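Local atomic coordinates of short chain dehydrogenase (A0QTM2 homolog) (Mycobacterium thermoresistibile, PDB entry 3SC4), a protein that probably catalyses NAD(P)-dependent oxidation or reduction of a substrate, as short-chain dehydrogenases do. Residues Arg185-Thr198 with Ser236-Val248. Residues are numbered along the deposited sequence; the frame is centred on the assembly and turned at random.
Sequences RDAGIASNTLWPRT and SSYTGNTLLCEDV
On the face that L194 shares with L243, L194 CG lies 3.9 Å from SG of C245, the first residue of helix 245-252, while L194 CD1 reaches the CB of L243 and, further on, CG2 of V248. CG of L194 stands anti to the backbone N (chi1 -176°), which carries CD1 across toward L243. P196 CB closes on the same sulfur. On the other face, W195 CB touches L244 CD2, which lies at the edge of the indole.

Between these layers the strands pair in parallel, T193 N hydrogen-bonded to N241 O, T193 O accepting from L243 N, and W195 N hydrogen-bonded to L243 O. W195 O then takes C245 N at 2.8 Å, tying the helix start to the strand end.

The N192 amide receives N241 N on an in-plane lone pair of OD1 (3.0 Å) and gives ND2 to Y238 O (2.8 Å, 174° at the hydrogen), while T239 OG1 accepts S191 N. At the far end R197 forms a side-on salt bridge with D247, NE to OD1 at 2.7 Å and NH2 to OD2 at 2.9 Å, the two groups nearly coplanar; L244 CD1 sits over one guanidinium face, toward its rim. E246 OE1 accepts R197 N, and E246 OE2 forms a salt bridge with R219.

In the Rossmann-fold sheet, 190-195 lies between 146-149 and edge strand 242-244, with helices 164-183 and 222-232 packing against it.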
# COMPACT_ATOMS: atom_id res chain seq x y z
N ARG B 185 -3.53 13.64 -14.86
CA ARG B 185 -2.69 14.68 -15.45
C ARG B 185 -3.37 15.34 -16.66
O ARG B 185 -3.41 16.56 -16.75
CB ARG B 185 -1.32 14.09 -15.84
CG ARG B 185 -0.25 15.15 -16.20
CD ARG B 185 1.10 14.52 -16.49
NE ARG B 185 1.75 14.04 -15.25
CZ ARG B 185 2.46 14.81 -14.41
NH1 ARG B 185 2.65 16.10 -14.67
NH2 ARG B 185 3.01 14.27 -13.33
N ASP B 186 -3.93 14.55 -17.57
CA ASP B 186 -4.64 15.08 -18.75
C ASP B 186 -5.89 15.86 -18.38
O ASP B 186 -6.23 16.86 -19.06
CB ASP B 186 -5.02 13.95 -19.72
CG ASP B 186 -3.83 13.46 -20.54
OD1 ASP B 186 -2.71 14.01 -20.36
OD2 ASP B 186 -4.02 12.51 -21.36
N ALA B 187 -6.59 15.42 -17.33
CA ALA B 187 -7.77 16.13 -16.85
C ALA B 187 -7.38 17.42 -16.09
O ALA B 187 -8.22 18.26 -15.83
CB ALA B 187 -8.64 15.22 -15.98
N GLY B 188 -6.11 17.56 -15.72
CA GLY B 188 -5.64 18.76 -15.01
C GLY B 188 -6.02 18.87 -13.54
O GLY B 188 -6.18 19.97 -13.02
N ILE B 189 -6.14 17.74 -12.84
CA ILE B 189 -6.32 17.77 -11.39
C ILE B 189 -4.99 17.47 -10.71
O ILE B 189 -4.40 16.42 -10.94
CB ILE B 189 -7.35 16.73 -10.90
CG1 ILE B 189 -8.72 16.97 -11.54
CG2 ILE B 189 -7.48 16.80 -9.37
CD1 ILE B 189 -9.57 15.72 -11.58
N ALA B 190 -4.53 18.40 -9.88
CA ALA B 190 -3.31 18.21 -9.11
C ALA B 190 -3.58 17.16 -8.07
O ALA B 190 -4.69 17.10 -7.56
CB ALA B 190 -2.88 19.50 -8.44
N SER B 191 -2.58 16.31 -7.79
CA SER B 191 -2.60 15.43 -6.62
C SER B 191 -1.22 15.38 -6.01
O SER B 191 -0.26 14.94 -6.64
CB SER B 191 -3.04 14.01 -7.00
OG SER B 191 -3.18 13.18 -5.85
N ASN B 192 -1.12 15.82 -4.77
CA ASN B 192 0.15 15.89 -4.05
C ASN B 192 0.00 15.29 -2.66
O ASN B 192 -1.11 15.13 -2.15
CB ASN B 192 0.63 17.36 -3.93
CG ASN B 192 0.95 17.99 -5.27
OD1 ASN B 192 1.96 17.65 -5.90
ND2 ASN B 192 0.10 18.91 -5.72
N THR B 193 1.12 14.98 -2.02
CA THR B 193 1.06 14.63 -0.60
C THR B 193 1.80 15.69 0.20
O THR B 193 2.68 16.38 -0.32
CB THR B 193 1.70 13.26 -0.33
OG1 THR B 193 3.10 13.34 -0.61
CG2 THR B 193 1.07 12.16 -1.19
N LEU B 194 1.46 15.78 1.49
CA LEU B 194 2.03 16.80 2.36
C LEU B 194 2.18 16.25 3.75
O LEU B 194 1.20 15.71 4.30
CB LEU B 194 1.13 18.04 2.38
CG LEU B 194 1.58 19.28 3.15
CD1 LEU B 194 2.88 19.80 2.55
CD2 LEU B 194 0.47 20.39 3.21
N TRP B 195 3.37 16.43 4.33
CA TRP B 195 3.78 15.79 5.58
C TRP B 195 4.67 16.75 6.40
O TRP B 195 5.52 17.44 5.83
CB TRP B 195 4.55 14.52 5.23
CG TRP B 195 4.79 13.54 6.36
CD1 TRP B 195 5.98 13.18 6.88
CD2 TRP B 195 3.81 12.73 7.02
NE1 TRP B 195 5.82 12.24 7.84
CE2 TRP B 195 4.49 11.95 7.95
CE3 TRP B 195 2.42 12.62 6.92
CZ2 TRP B 195 3.83 11.05 8.81
CZ3 TRP B 195 1.76 11.73 7.76
CH2 TRP B 195 2.47 10.96 8.70
N PRO B 196 4.52 16.80 7.73
CA PRO B 196 5.28 17.74 8.52
C PRO B 196 6.59 17.13 9.00
O PRO B 196 6.69 15.93 9.20
CB PRO B 196 4.35 18.00 9.69
CG PRO B 196 3.69 16.70 9.92
CD PRO B 196 3.61 16.02 8.58
N ARG B 197 7.60 17.95 9.23
CA ARG B 197 8.91 17.43 9.61
C ARG B 197 9.00 17.06 11.07
O ARG B 197 9.87 16.27 11.45
CB ARG B 197 10.02 18.45 9.32
CG ARG B 197 10.43 18.51 7.90
CD ARG B 197 11.67 19.36 7.73
NE ARG B 197 12.18 19.27 6.37
CZ ARG B 197 13.18 18.48 5.97
NH1 ARG B 197 13.82 17.68 6.81
NH2 ARG B 197 13.54 18.50 4.71
N THR B 198 8.16 17.67 11.90
CA THR B 198 8.18 17.40 13.33
C THR B 198 6.85 16.80 13.72
O THR B 198 5.92 16.80 12.92
CB THR B 198 8.33 18.69 14.12
OG1 THR B 198 7.08 19.40 14.08
CG2 THR B 198 9.46 19.55 13.55
N SER B 236 -2.51 23.67 -11.14
CA SER B 236 -2.79 22.23 -11.17
C SER B 236 -1.67 21.43 -11.90
O SER B 236 -1.67 20.19 -11.85
CB SER B 236 -4.18 21.98 -11.78
OG SER B 236 -5.20 22.53 -10.95
N SER B 237 -0.73 22.11 -12.55
CA SER B 237 0.48 21.47 -13.07
C SER B 237 1.47 21.08 -11.95
O SER B 237 2.36 20.27 -12.13
CB SER B 237 1.16 22.41 -14.09
OG SER B 237 1.45 23.67 -13.50
N TYR B 238 1.33 21.70 -10.78
CA TYR B 238 2.17 21.34 -9.62
C TYR B 238 1.61 20.07 -8.97
O TYR B 238 0.75 20.15 -8.13
CB TYR B 238 2.16 22.50 -8.65
CG TYR B 238 3.02 22.39 -7.43
CD1 TYR B 238 4.39 22.72 -7.47
CD2 TYR B 238 2.47 22.03 -6.20
CE1 TYR B 238 5.17 22.68 -6.32
CE2 TYR B 238 3.24 21.97 -5.06
CZ TYR B 238 4.59 22.30 -5.12
OH TYR B 238 5.35 22.24 -3.98
N THR B 239 2.10 18.92 -9.41
CA THR B 239 1.42 17.65 -9.20
C THR B 239 2.44 16.52 -9.09
O THR B 239 3.58 16.63 -9.54
CB THR B 239 0.45 17.37 -10.36
OG1 THR B 239 -0.45 16.31 -10.01
CG2 THR B 239 1.22 17.02 -11.65
N GLY B 240 2.03 15.44 -8.46
CA GLY B 240 2.90 14.28 -8.26
C GLY B 240 4.03 14.47 -7.28
O GLY B 240 5.02 13.74 -7.35
N ASN B 241 3.91 15.44 -6.37
CA ASN B 241 4.98 15.77 -5.43
C ASN B 241 4.70 15.21 -4.05
O ASN B 241 3.56 15.29 -3.56
CB ASN B 241 5.12 17.27 -5.27
CG ASN B 241 5.46 17.95 -6.55
OD1 ASN B 241 4.64 18.67 -7.14
ND2 ASN B 241 6.69 17.78 -6.99
N THR B 242 5.74 14.68 -3.41
CA THR B 242 5.61 14.22 -2.02
C THR B 242 6.32 15.29 -1.17
O THR B 242 7.54 15.26 -1.02
CB THR B 242 6.19 12.78 -1.79
OG1 THR B 242 7.60 12.72 -2.09
CG2 THR B 242 5.48 11.75 -2.62
N LEU B 243 5.52 16.23 -0.64
CA LEU B 243 6.02 17.47 0.01
C LEU B 243 6.12 17.44 1.54
O LEU B 243 5.34 16.76 2.23
CB LEU B 243 5.08 18.62 -0.37
CG LEU B 243 4.96 18.86 -1.87
CD1 LEU B 243 3.72 19.65 -2.21
CD2 LEU B 243 6.23 19.58 -2.35
N LEU B 244 7.08 18.20 2.07
CA LEU B 244 7.22 18.44 3.50
C LEU B 244 6.77 19.87 3.87
O LEU B 244 7.12 20.80 3.18
CB LEU B 244 8.68 18.26 3.89
CG LEU B 244 9.24 16.84 3.79
CD1 LEU B 244 10.74 16.81 4.10
CD2 LEU B 244 8.47 15.93 4.72
N CYS B 245 6.03 20.06 4.97
CA CYS B 245 5.46 21.37 5.26
C CYS B 245 6.51 22.49 5.30
O CYS B 245 6.44 23.48 4.56
CB CYS B 245 4.70 21.33 6.59
SG CYS B 245 3.22 20.28 6.54
N GLU B 246 7.50 22.33 6.17
CA GLU B 246 8.49 23.35 6.36
C GLU B 246 9.19 23.73 5.04
O GLU B 246 9.35 24.91 4.73
CB GLU B 246 9.50 22.91 7.41
CG GLU B 246 8.95 22.89 8.83
CD GLU B 246 8.27 21.59 9.21
OE1 GLU B 246 7.73 20.89 8.31
OE2 GLU B 246 8.24 21.29 10.43
N ASP B 247 9.55 22.73 4.25
CA ASP B 247 10.17 22.99 2.95
C ASP B 247 9.26 23.84 2.04
O ASP B 247 9.71 24.78 1.40
CB ASP B 247 10.57 21.68 2.26
CG ASP B 247 11.45 20.82 3.12
OD1 ASP B 247 11.17 20.70 4.33
OD2 ASP B 247 12.43 20.24 2.61
N VAL B 248 7.99 23.48 1.99
CA VAL B 248 7.04 24.20 1.16
C VAL B 248 6.98 25.66 1.61
O VAL B 248 6.95 26.59 0.77
CB VAL B 248 5.65 23.55 1.24
CG1 VAL B 248 4.57 24.46 0.68
CG2 VAL B 248 5.68 22.24 0.50
O HOH W 1 -2.20 15.37 -11.85
O HOH W 2 4.54 14.00 1.65
O HOH W 3 6.37 19.83 11.61